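Local coordinates for protein putative TetR-family transcriptional regulator (Bordetella parapertussis 12822, PDB 3CCY) that probably binds operator DNA through an N-terminal helix-turn-helix domain and regulates transcription, as other TetR-family proteins do, at residues A[59-70]-A[109-120]. Numbering follows the deposited sequence. Where two conformers were deposited one is given.
Sequences EAVLRDMLTTHV and HVVMLTCLDALP
L66 lies across V111 and M112 where helix 59-70 crosses helix 109-115 at -111°, the axes 9.7 Å apart at closest approach, and beyond it a 3-10 segment, 116-118, carries the chain on to bring L119 beside E59. With no hydrogen bond between the segments, branched and flexible apolar side chains do the joining. V111 CG1, anti to the backbone N (chi1 173°), packs against both leucines, 3.5 Å from L62 CD1 and 3.6 Å from L66 CD2, while M65 SE closes on the same methyl. In one of its two conformers, the pliable selenomethionine M112 brings CE to 4.0 Å from L66 CD1. L62 CD2 rests on A118 CB (3.7 Å), alanine's lone methyl letting the 3-10 segment come close, and on L119 CD2. At one end the H69 and H109 rings meet rim to rim, planes at 89°, and H69 NE2 is buried without a polar partner. At the other, E59 OE2 touches P120 CD, and R63, beside L119, sends its guanidinium to Q123. The contact packs helix 58-81, leading out of the predicted helix-turn-helix domain, against the last turns of helix 87-115 in the C-terminal domain, which commonly binds inducers in relatives, as in the all-helical TetR fold.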
loop_
_atom_site.group_PDB
_atom_site.type_symbol
_atom_site.label_atom_id
_atom_site.label_comp_id
_atom_site.label_asym_id
_atom_site.label_seq_id
_atom_site.Cartn_x
_atom_site.Cartn_y
_atom_site.Cartn_z
ATOM N N GLU A 59 8.458 7.859 20.637
ATOM C CA GLU A 59 7.380 8.540 19.899
ATOM C C GLU A 59 7.816 9.903 19.386
ATOM O O GLU A 59 7.396 10.315 18.305
ATOM C CB GLU A 59 6.126 8.701 20.765
ATOM C CG GLU A 59 5.535 7.395 21.270
ATOM C CD GLU A 59 4.275 7.596 22.097
ATOM O OE1 GLU A 59 4.326 8.322 23.121
ATOM O OE2 GLU A 59 3.231 7.010 21.726
ATOM N N ALA A 60 8.651 10.593 20.163
ATOM C CA ALA A 60 9.202 11.894 19.783
ATOM C C ALA A 60 10.099 11.778 18.546
ATOM O O ALA A 60 10.023 12.611 17.637
ATOM C CB ALA A 60 9.972 12.516 20.953
ATOM N N VAL A 61 10.939 10.740 18.516
ATOM C CA VAL A 61 11.754 10.428 17.336
ATOM C C VAL A 61 10.857 10.214 16.121
ATOM O O VAL A 61 11.086 10.809 15.081
ATOM C CB VAL A 61 12.670 9.200 17.566
ATOM C CG1 VAL A 61 13.506 8.909 16.325
ATOM C CG2 VAL A 61 13.580 9.431 18.772
ATOM N N LEU A 62 9.820 9.393 16.277
ATOM C CA LEU A 62 8.872 9.143 15.202
ATOM C C LEU A 62 8.099 10.397 14.784
ATOM O O LEU A 62 7.980 10.680 13.592
ATOM C CB LEU A 62 7.897 8.001 15.559
ATOM C CG LEU A 62 6.810 7.621 14.538
ATOM C CD1 LEU A 62 7.385 7.131 13.213
ATOM C CD2 LEU A 62 5.851 6.587 15.070
ATOM N N ARG A 63 7.573 11.134 15.756
ATOM C CA ARG A 63 6.742 12.296 15.467
ATOM C C ARG A 63 7.545 13.322 14.675
ATOM O O ARG A 63 7.058 13.848 13.675
ATOM C CB ARG A 63 6.152 12.900 16.753
ATOM C CG ARG A 63 5.238 14.118 16.527
ATOM C CD ARG A 63 4.820 14.792 17.835
ATOM N NE ARG A 63 5.954 15.297 18.616
ATOM C CZ ARG A 63 6.314 14.859 19.829
ATOM N NH1 ARG A 63 7.358 15.403 20.443
ATOM N NH2 ARG A 63 5.644 13.883 20.437
ATOM N N ASP A 64 8.782 13.564 15.105
ATOM C CA ASP A 64 9.677 14.499 14.419
ATOM C C ASP A 64 9.994 14.105 12.968
ATOM O O ASP A 64 9.835 14.928 12.055
ATOM C CB ASP A 64 10.949 14.728 15.253
ATOM C CG ASP A 64 11.940 15.669 14.585
ATOM O OD1 ASP A 64 12.081 16.812 15.064
ATOM O OD2 ASP A 64 12.592 15.267 13.590
HETATM N N MSE A 65 10.394 12.859 12.719
HETATM C CA MSE A 65 10.718 12.473 11.330
HETATM C C MSE A 65 9.506 12.484 10.396
HETATM O O MSE A 65 9.640 12.737 9.197
HETATM C CB MSE A 65 11.418 11.110 11.254
HETATM C CG MSE A 65 10.477 9.938 11.243
HETATM SE SE MSE A 65 11.317 8.203 11.116
HETATM C CE MSE A 65 12.578 8.300 12.562
ATOM N N LEU A 66 8.335 12.182 10.939
ATOM C CA LEU A 66 7.120 12.226 10.162
ATOM C C LEU A 66 6.728 13.669 9.864
ATOM O O LEU A 66 6.300 13.991 8.770
ATOM C CB LEU A 66 6.003 11.494 10.899
ATOM C CG LEU A 66 6.185 9.970 10.985
ATOM C CD1 LEU A 66 4.878 9.286 11.357
ATOM C CD2 LEU A 66 6.718 9.404 9.664
ATOM N N THR A 67 6.901 14.530 10.853
ATOM C CA THR A 67 6.515 15.932 10.716
ATOM C C THR A 67 7.387 16.647 9.683
ATOM O O THR A 67 6.878 17.338 8.791
ATOM C CB THR A 67 6.562 16.656 12.077
ATOM O OG1 THR A 67 5.604 16.057 12.958
ATOM C CG2 THR A 67 6.232 18.123 11.936
ATOM N N THR A 68 8.697 16.475 9.789
ATOM C CA THR A 68 9.581 17.166 8.881
ATOM C C THR A 68 9.393 16.609 7.472
ATOM O O THR A 68 9.461 17.348 6.502
ATOM C CB THR A 68 11.065 17.143 9.327
ATOM O OG1 THR A 68 11.640 15.859 9.056
ATOM C CG2 THR A 68 11.198 17.491 10.817
ATOM N N HIS A 69 9.107 15.317 7.361
ATOM C CA HIS A 69 8.929 14.718 6.064
ATOM C C HIS A 69 7.659 15.179 5.320
ATOM O O HIS A 69 7.717 15.455 4.105
ATOM C CB HIS A 69 8.908 13.198 6.185
ATOM C CG HIS A 69 8.795 12.511 4.870
ATOM N ND1 HIS A 69 9.869 12.365 4.023
ATOM C CD2 HIS A 69 7.739 11.937 4.248
ATOM C CE1 HIS A 69 9.479 11.726 2.936
ATOM N NE2 HIS A 69 8.191 11.469 3.044
ATOM N N VAL A 70 6.520 15.201 6.005
ATOM C CA VAL A 70 5.279 15.675 5.374
ATOM C C VAL A 70 5.349 17.193 5.153
ATOM O O VAL A 70 4.883 17.676 4.125
ATOM C CB VAL A 70 3.967 15.225 6.109
ATOM C CG1 VAL A 70 3.744 15.956 7.401
ATOM C CG2 VAL A 70 2.714 15.369 5.173
ATOM N N HIS A 109 9.954 7.950 3.838
ATOM C CA HIS A 109 8.741 7.746 3.014
ATOM C C HIS A 109 7.959 6.505 3.478
ATOM O O HIS A 109 6.779 6.578 3.835
ATOM C CB HIS A 109 9.178 7.596 1.554
ATOM C CG HIS A 109 8.111 7.878 0.540
ATOM N ND1 HIS A 109 7.291 6.890 0.025
ATOM C CD2 HIS A 109 7.767 9.028 -0.096
ATOM C CE1 HIS A 109 6.480 7.428 -0.876
ATOM N NE2 HIS A 109 6.755 8.722 -0.975
ATOM N N VAL A 110 8.626 5.356 3.493
ATOM C CA VAL A 110 8.016 4.125 3.999
ATOM C C VAL A 110 7.407 4.358 5.395
ATOM O O VAL A 110 6.249 3.988 5.637
ATOM C CB VAL A 110 9.022 2.931 4.026
ATOM C CG1 VAL A 110 8.399 1.693 4.691
ATOM C CG2 VAL A 110 9.511 2.601 2.629
ATOM N N VAL A 111 8.168 5.001 6.291
ATOM C CA VAL A 111 7.696 5.270 7.667
ATOM C C VAL A 111 6.401 6.139 7.682
ATOM O O VAL A 111 5.496 5.877 8.490
ATOM C CB VAL A 111 8.840 5.819 8.601
ATOM C CG1 VAL A 111 8.300 6.236 9.954
ATOM C CG2 VAL A 111 9.917 4.762 8.835
HETATM N N MSE A 112 6.320 7.145 6.797
HETATM C CA MSE A 112 5.091 7.919 6.646
HETATM C C MSE A 112 3.938 6.982 6.265
HETATM O O MSE A 112 2.948 6.880 7.004
HETATM C CB MSE A 112 5.256 9.042 5.609
HETATM C CG MSE A 112 4.120 10.094 5.588
HETATM SE SE MSE A 112 3.864 11.110 7.265
HETATM C CE MSE A 112 2.540 9.958 8.131
ATOM N N LEU A 113 4.102 6.265 5.148
ATOM C CA LEU A 113 3.103 5.329 4.603
ATOM C C LEU A 113 2.756 4.154 5.506
ATOM O O LEU A 113 1.830 3.415 5.200
ATOM C CB LEU A 113 3.555 4.803 3.227
ATOM C CG LEU A 113 3.813 5.880 2.158
ATOM C CD1 LEU A 113 4.287 5.308 0.833
ATOM C CD2 LEU A 113 2.572 6.792 1.940
ATOM N N THR A 114 3.461 3.986 6.621
ATOM C CA THR A 114 3.410 2.717 7.367
ATOM C C THR A 114 3.258 2.822 8.890
ATOM O O THR A 114 2.733 1.900 9.520
ATOM C CB THR A 114 4.661 1.836 7.011
ATOM O OG1 THR A 114 4.378 1.042 5.848
ATOM C CG2 THR A 114 5.099 0.921 8.169
ATOM N N CYS A 115 3.724 3.925 9.479
ATOM C CA CYS A 115 3.939 3.985 10.941
ATOM C C CYS A 115 3.096 5.001 11.713
ATOM O O CYS A 115 3.227 5.117 12.933
ATOM C CB CYS A 115 5.415 4.230 11.244
ATOM S SG CYS A 115 6.457 2.774 11.178
ATOM N N LEU A 116 2.247 5.738 11.004
ATOM C CA LEU A 116 1.422 6.773 11.615
ATOM C C LEU A 116 0.626 6.325 12.862
ATOM O O LEU A 116 0.432 7.118 13.785
ATOM C CB LEU A 116 0.499 7.395 10.558
ATOM C CG LEU A 116 -0.247 8.676 10.927
ATOM C CD1 LEU A 116 0.704 9.748 11.438
ATOM C CD2 LEU A 116 -1.015 9.187 9.737
ATOM N N ASP A 117 0.190 5.063 12.900
ATOM C CA ASP A 117 -0.644 4.577 14.012
ATOM C C ASP A 117 0.111 4.425 15.330
ATOM O O ASP A 117 -0.494 4.470 16.409
ATOM C CB ASP A 117 -1.389 3.277 13.653
ATOM C CG ASP A 117 -0.465 2.180 13.145
ATOM O OD1 ASP A 117 0.292 2.432 12.172
ATOM O OD2 ASP A 117 -0.520 1.055 13.700
ATOM N N ALA A 118 1.430 4.260 15.244
ATOM C CA ALA A 118 2.266 4.094 16.433
ATOM C C ALA A 118 2.220 5.314 17.356
ATOM O O ALA A 118 2.628 5.242 18.513
ATOM C CB ALA A 118 3.693 3.778 16.028
ATOM N N LEU A 119 1.710 6.427 16.833
ATOM C CA LEU A 119 1.590 7.676 17.587
ATOM C C LEU A 119 0.310 7.722 18.445
ATOM O O LEU A 119 -0.590 6.902 18.235
ATOM C CB LEU A 119 1.649 8.868 16.625
ATOM C CG LEU A 119 3.027 9.123 16.008
ATOM C CD1 LEU A 119 2.977 10.287 15.049
ATOM C CD2 LEU A 119 4.085 9.359 17.099
ATOM N N PRO A 120 0.246 8.651 19.435
ATOM C CA PRO A 120 -0.982 8.961 20.203
ATOM C C PRO A 120 -2.187 9.394 19.339
ATOM O O PRO A 120 -2.417 8.823 18.271
ATOM C CB PRO A 120 -0.542 10.108 21.128
ATOM C CG PRO A 120 0.922 9.961 21.251
ATOM C CD PRO A 120 1.399 9.432 19.931
#